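Local coordinates for DUF1460 domain-containing protein (Legionella pneumophila subsp. pneumophila, PDB 2IM9) that is of unknown function but probably cleaves cell-wall peptides or amides, as an N-acetylmuramoyl-L-alanine amidase-like protein, at residues I241-W254 with S305-V317. Numbering follows the deposited sequence. Where two conformers were deposited one is given.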
loop_
_atom_site.group_PDB
_atom_site.type_symbol
_atom_site.label_atom_id
_atom_site.label_comp_id
_atom_site.label_asym_id
_atom_site.label_seq_id
_atom_site.Cartn_x
_atom_site.Cartn_y
_atom_site.Cartn_z
ATOM N N ILE A 241 3.407 9.687 15.991
ATOM C CA ILE A 241 2.807 9.079 14.808
ATOM C C ILE A 241 1.325 9.479 14.837
ATOM O O ILE A 241 0.623 9.156 15.798
ATOM C CB ILE A 241 2.976 7.548 14.842
ATOM C CG1 ILE A 241 4.474 7.177 14.868
ATOM C CG2 ILE A 241 2.222 6.897 13.676
ATOM C CD1 ILE A 241 4.771 5.682 15.031
ATOM N N PRO A 242 0.851 10.203 13.803
ATOM C CA PRO A 242 -0.521 10.736 13.797
ATOM C C PRO A 242 -1.568 9.668 13.523
ATOM O O PRO A 242 -1.320 8.742 12.773
ATOM C CB PRO A 242 -0.523 11.727 12.621
ATOM C CG PRO A 242 0.854 11.823 12.128
ATOM C CD PRO A 242 1.595 10.588 12.594
ATOM N N ASN A 243 -2.749 9.826 14.113
ATOM C CA ASN A 243 -3.881 8.987 13.756
ATOM C C ASN A 243 -4.149 9.069 12.251
ATOM O O ASN A 243 -4.160 10.167 11.672
ATOM C CB ASN A 243 -5.123 9.410 14.546
ATOM C CG ASN A 243 -6.259 8.415 14.418
ATOM O OD1 ASN A 243 -6.084 7.219 14.649
ATOM N ND2 ASN A 243 -7.441 8.910 14.050
ATOM N N GLY A 244 -4.345 7.906 11.628
ATOM C CA GLY A 244 -4.671 7.832 10.200
ATOM C C GLY A 244 -3.456 7.888 9.293
ATOM O O GLY A 244 -3.597 7.943 8.070
ATOM N N ALA A 245 -2.252 7.876 9.874
ATOM C CA ALA A 245 -1.043 7.882 9.039
ATOM C C ALA A 245 -0.889 6.523 8.330
ATOM O O ALA A 245 -1.477 5.513 8.751
ATOM C CB ALA A 245 0.194 8.194 9.871
ATOM N N VAL A 246 -0.132 6.516 7.235
ATOM C CA VAL A 246 0.229 5.286 6.549
ATOM C C VAL A 246 1.608 4.880 7.044
ATOM O O VAL A 246 2.548 5.699 6.992
ATOM C CB VAL A 246 0.264 5.495 5.008
ATOM C CG1 VAL A 246 0.838 4.265 4.317
ATOM C CG2 VAL A 246 -1.169 5.847 4.478
ATOM N N ILE A 247 1.714 3.643 7.552
ATOM C CA ILE A 247 2.992 3.095 8.062
ATOM C C ILE A 247 3.508 2.035 7.103
ATOM O O ILE A 247 2.783 1.082 6.802
ATOM C CB ILE A 247 2.799 2.408 9.446
ATOM C CG1 ILE A 247 2.315 3.422 10.487
ATOM C CG2 ILE A 247 4.094 1.755 9.904
ATOM C CD1 ILE A 247 1.809 2.732 11.748
ATOM N N GLU A 248 4.732 2.222 6.613
ATOM C CA GLU A 248 5.401 1.237 5.753
ATOM C C GLU A 248 6.559 0.563 6.478
ATOM O O GLU A 248 7.331 1.214 7.197
ATOM C CB GLU A 248 5.896 1.897 4.457
ATOM C CG GLU A 248 4.757 2.417 3.594
ATOM C CD GLU A 248 5.178 3.353 2.469
ATOM O OE1 GLU A 248 6.374 3.702 2.374
ATOM O OE2 GLU A 248 4.287 3.716 1.665
ATOM N N ILE A 249 6.691 -0.742 6.263
ATOM C CA ILE A 249 7.719 -1.513 6.942
ATOM C C ILE A 249 8.943 -1.591 6.031
ATOM O O ILE A 249 8.820 -2.055 4.897
ATOM C CB ILE A 249 7.204 -2.940 7.299
ATOM C CG1 ILE A 249 5.930 -2.886 8.169
ATOM C CG2 ILE A 249 8.335 -3.769 7.928
ATOM C CD1 ILE A 249 6.035 -2.027 9.436
ATOM N N ILE A 250 10.109 -1.168 6.536
ATOM C CA ILE A 250 11.282 -0.905 5.695
ATOM C C ILE A 250 12.396 -1.919 5.899
ATOM O O ILE A 250 12.783 -2.204 7.042
ATOM C CB ILE A 250 11.832 0.538 5.968
ATOM C CG1 ILE A 250 10.700 1.585 5.842
ATOM C CG2 ILE A 250 13.021 0.862 5.042
ATOM C CD1 ILE A 250 9.917 1.542 4.522
ATOM N N ARG A 251 12.899 -2.446 4.788
ATOM C CA ARG A 251 14.008 -3.383 4.781
ATOM C C ARG A 251 15.101 -2.780 3.881
ATOM O O ARG A 251 15.072 -2.973 2.660
ATOM C CB ARG A 251 13.538 -4.732 4.252
ATOM C CG ARG A 251 12.416 -5.364 5.070
ATOM C CD ARG A 251 12.226 -6.807 4.751
ATOM N NE ARG A 251 10.939 -7.301 5.209
ATOM C CZ ARG A 251 10.719 -8.568 5.548
ATOM N NH1 ARG A 251 11.715 -9.453 5.489
ATOM N NH2 ARG A 251 9.506 -8.952 5.931
ATOM N N PRO A 252 16.062 -2.045 4.487
ATOM C CA PRO A 252 17.066 -1.269 3.739
ATOM C C PRO A 252 17.989 -2.111 2.881
ATOM O O PRO A 252 18.456 -1.629 1.849
ATOM C CB PRO A 252 17.897 -0.585 4.833
ATOM C CG PRO A 252 17.069 -0.662 6.055
ATOM C CD PRO A 252 16.211 -1.879 5.942
ATOM N N ASN A 253 18.279 -3.332 3.296
ATOM C CA ASN A 253 19.268 -4.099 2.554
ATOM C C ASN A 253 18.694 -5.464 2.237
ATOM O O ASN A 253 19.065 -6.483 2.866
ATOM C CB ASN A 253 20.613 -4.152 3.304
ATOM C CG ASN A 253 21.348 -2.805 3.280
ATOM O OD1 ASN A 253 21.483 -2.136 4.306
ATOM N ND2 ASN A 253 21.810 -2.399 2.098
ATOM N N TRP A 254 17.762 -5.451 1.279
ATOM C CA TRP A 254 16.900 -6.605 1.002
ATOM C C TRP A 254 17.125 -7.094 -0.413
ATOM O O TRP A 254 16.512 -6.614 -1.368
ATOM C CB TRP A 254 15.422 -6.268 1.237
ATOM C CG TRP A 254 14.581 -7.483 1.547
ATOM C CD1 TRP A 254 15.020 -8.694 2.032
ATOM C CD2 TRP A 254 13.160 -7.603 1.408
ATOM N NE1 TRP A 254 13.960 -9.553 2.195
ATOM C CE2 TRP A 254 12.805 -8.907 1.833
ATOM C CE3 TRP A 254 12.151 -6.733 0.971
ATOM C CZ2 TRP A 254 11.485 -9.365 1.827
ATOM C CZ3 TRP A 254 10.829 -7.192 0.964
ATOM C CH2 TRP A 254 10.513 -8.494 1.392
ATOM N N SER A 305 13.456 -8.942 15.534
ATOM C CA SER A 305 14.283 -10.143 15.454
ATOM C C SER A 305 14.634 -10.492 14.002
ATOM O O SER A 305 15.535 -11.300 13.741
ATOM C CB SER A 305 13.622 -11.326 16.172
ATOM O OG SER A 305 12.311 -11.551 15.698
ATOM N N SER A 306 13.936 -9.866 13.060
ATOM C CA SER A 306 14.239 -10.042 11.638
ATOM C C SER A 306 15.635 -9.528 11.260
ATOM O O SER A 306 16.025 -8.421 11.641
ATOM C CB SER A 306 13.183 -9.335 10.784
ATOM O OG SER A 306 13.604 -9.262 9.426
ATOM N N PRO A 307 16.400 -10.315 10.486
ATOM C CA PRO A 307 17.678 -9.777 10.033
ATOM C C PRO A 307 17.532 -8.607 9.045
ATOM O O PRO A 307 18.455 -7.807 8.922
ATOM C CB PRO A 307 18.333 -10.979 9.337
ATOM C CG PRO A 307 17.208 -11.834 8.916
ATOM C CD PRO A 307 16.169 -11.685 9.994
ATOM N N THR A 308 16.389 -8.498 8.366
ATOM C CA THR A 308 16.252 -7.516 7.271
ATOM C C THR A 308 15.346 -6.321 7.570
ATOM O O THR A 308 15.517 -5.264 6.973
ATOM C CB THR A 308 15.746 -8.187 5.982
ATOM O OG1 THR A 308 14.536 -8.890 6.261
ATOM C CG2 THR A 308 16.792 -9.191 5.476
ATOM N N ILE A 309 14.375 -6.497 8.460
ATOM C CA ILE A 309 13.485 -5.373 8.816
ATOM C C ILE A 309 14.219 -4.448 9.788
ATOM O O ILE A 309 14.708 -4.898 10.817
ATOM C CB ILE A 309 12.160 -5.847 9.443
ATOM C CG1 ILE A 309 11.425 -6.828 8.510
ATOM C CG2 ILE A 309 11.262 -4.633 9.774
ATOM C CD1 ILE A 309 10.258 -7.578 9.207
ATOM N N LYS A 310 14.305 -3.159 9.468
ATOM C CA LYS A 310 15.088 -2.232 10.303
ATOM C C LYS A 310 14.314 -1.017 10.809
ATOM O O LYS A 310 14.840 -0.248 11.620
ATOM C CB LYS A 310 16.348 -1.743 9.570
ATOM C CG LYS A 310 17.384 -2.844 9.270
ATOM C CD LYS A 310 17.995 -3.403 10.548
ATOM C CE LYS A 310 18.903 -4.594 10.262
ATOM N NZ LYS A 310 19.525 -5.101 11.518
ATOM N N GLY A 311 13.104 -0.801 10.301
ATOM C CA GLY A 311 12.305 0.318 10.828
ATOM C C GLY A 311 11.065 0.658 10.030
ATOM O O GLY A 311 10.569 -0.162 9.243
ATOM N N ILE A 312 10.558 1.872 10.234
ATOM C CA ILE A 312 9.287 2.273 9.605
ATOM C C ILE A 312 9.319 3.654 8.935
ATOM O O ILE A 312 10.035 4.541 9.369
ATOM C CB ILE A 312 8.136 2.273 10.637
ATOM C CG1 ILE A 312 8.398 3.250 11.793
ATOM C CG2 ILE A 312 7.865 0.838 11.112
ATOM C CD1 ILE A 312 7.202 3.371 12.770
ATOM N N ASN A 313 8.510 3.814 7.894
ATOM C CA ASN A 313 8.314 5.100 7.217
ATOM C C ASN A 313 6.894 5.548 7.518
ATOM O O ASN A 313 5.989 4.713 7.604
ATOM C CB ASN A 313 8.567 4.934 5.701
ATOM C CG ASN A 313 8.203 6.171 4.887
ATOM O OD1 ASN A 313 7.033 6.411 4.568
ATOM N ND2 ASN A 313 9.204 6.937 4.515
ATOM N N ILE A 314 6.712 6.861 7.693
ATOM C CA ILE A 314 5.398 7.410 8.054
ATOM C C ILE A 314 4.997 8.499 7.064
ATOM O O ILE A 314 5.748 9.444 6.823
ATOM C CB ILE A 314 5.383 8.008 9.497
ATOM C CG1 ILE A 314 5.895 6.996 10.542
ATOM C CG2 ILE A 314 3.972 8.452 9.892
ATOM C CD1 ILE A 314 7.391 7.038 10.777
ATOM N N GLN A 315 3.792 8.354 6.504
ATOM C CA GLN A 315 3.221 9.343 5.594
ATOM C C GLN A 315 1.851 9.760 6.089
ATOM O O GLN A 315 1.158 8.991 6.763
ATOM C CB GLN A 315 3.067 8.741 4.213
ATOM C CG GLN A 315 4.389 8.542 3.504
ATOM C CD GLN A 315 4.175 7.969 2.147
ATOM O OE1 GLN A 315 3.828 6.785 2.013
ATOM N NE2 GLN A 315 4.351 8.799 1.119
ATOM N N VAL A 316 1.458 10.989 5.776
ATOM C CA VAL A 316 0.114 11.453 6.120
ATOM C C VAL A 316 -0.607 11.879 4.856
ATOM O O VAL A 316 0.022 12.155 3.838
ATOM C CB VAL A 316 0.110 12.617 7.125
ATOM C CG1 VAL A 316 0.708 12.179 8.466
ATOM C CG2 VAL A 316 0.875 13.812 6.564
ATOM N N VAL A 317 -1.931 11.870 4.918
ATOM C CA VAL A 317 -2.768 12.250 3.792
ATOM C C VAL A 317 -2.981 13.758 3.893
ATOM O O VAL A 317 -3.324 14.261 4.961
ATOM C CB VAL A 317 -4.122 11.517 3.838
ATOM C CG1 VAL A 317 -5.111 12.075 2.784
ATOM C CG2 VAL A 317 -3.919 10.023 3.667
HETATM O O HOH W 1 -3.235 10.664 7.303
HETATM O O HOH W 2 4.497 5.389 4.666
HETATM O O HOH W 3 17.806 -5.004 5.555
#
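Arg251 lays its guanidinium over Ile309, whose CG1 lies 3.5 Å from Arg251 CZ, while Trp254 CZ2 lies over the opposite face. Both sit toward the rim of the flat cation, so the sandwich limits its tilting, and Arg251 CD lies over the centre of the Trp254 ring. Arg251 NH1 donates to Thr308 OG1 at 3.0 Å in a bent bond (133° at the hydrogen), with the hydroxyl tilted out of the guanidinium plane, and NE bonds to Ser267 on the neighbouring strand 264-275. Thr308 suits its place because OG1, between the backbone N and the carbonyl carbon (chi1 54°), faces the arginine and leaves CG2 against the indole, 3.9 Å from Trp254 CD1.

Beyond this end the strands 246-251 and 311-317 pair antiparallel. Lys310 and Gly311 both face Ile250 in a classic beta bulge: Lys310 N donates to Ile250 O, and Gly311 O accepts from Ile250 N. The nearly extended backbone at Gly311 would bring a side chain against the carbonyl O of Lys310.

Branched aliphatics fill the face beneath helix 296-303. Ile249 CG2 meets Ile309 CG2 at 3.6 Å, Ile249 CD1 rests on Ile312 CG2, and Ile241 and Ile312 touch tip to tip through their CD1 methyls. At the far end Pro242 crosses Val316 at about a right angle, CG to CG1 3.7 Å.

On the other face Glu248 and Asn313 run side by side among Val246 and Ile250, carboxylate and amide planes 22° apart. A water lies 2.7 Å from Asn313 OD1 and 3.1 Å from Val246 O. Buried polar ends on this mixed face need help from outside the pair: Asn142 donates to Glu248 OE1, and Asn313 ND2 donates to Asp153 and Pro220.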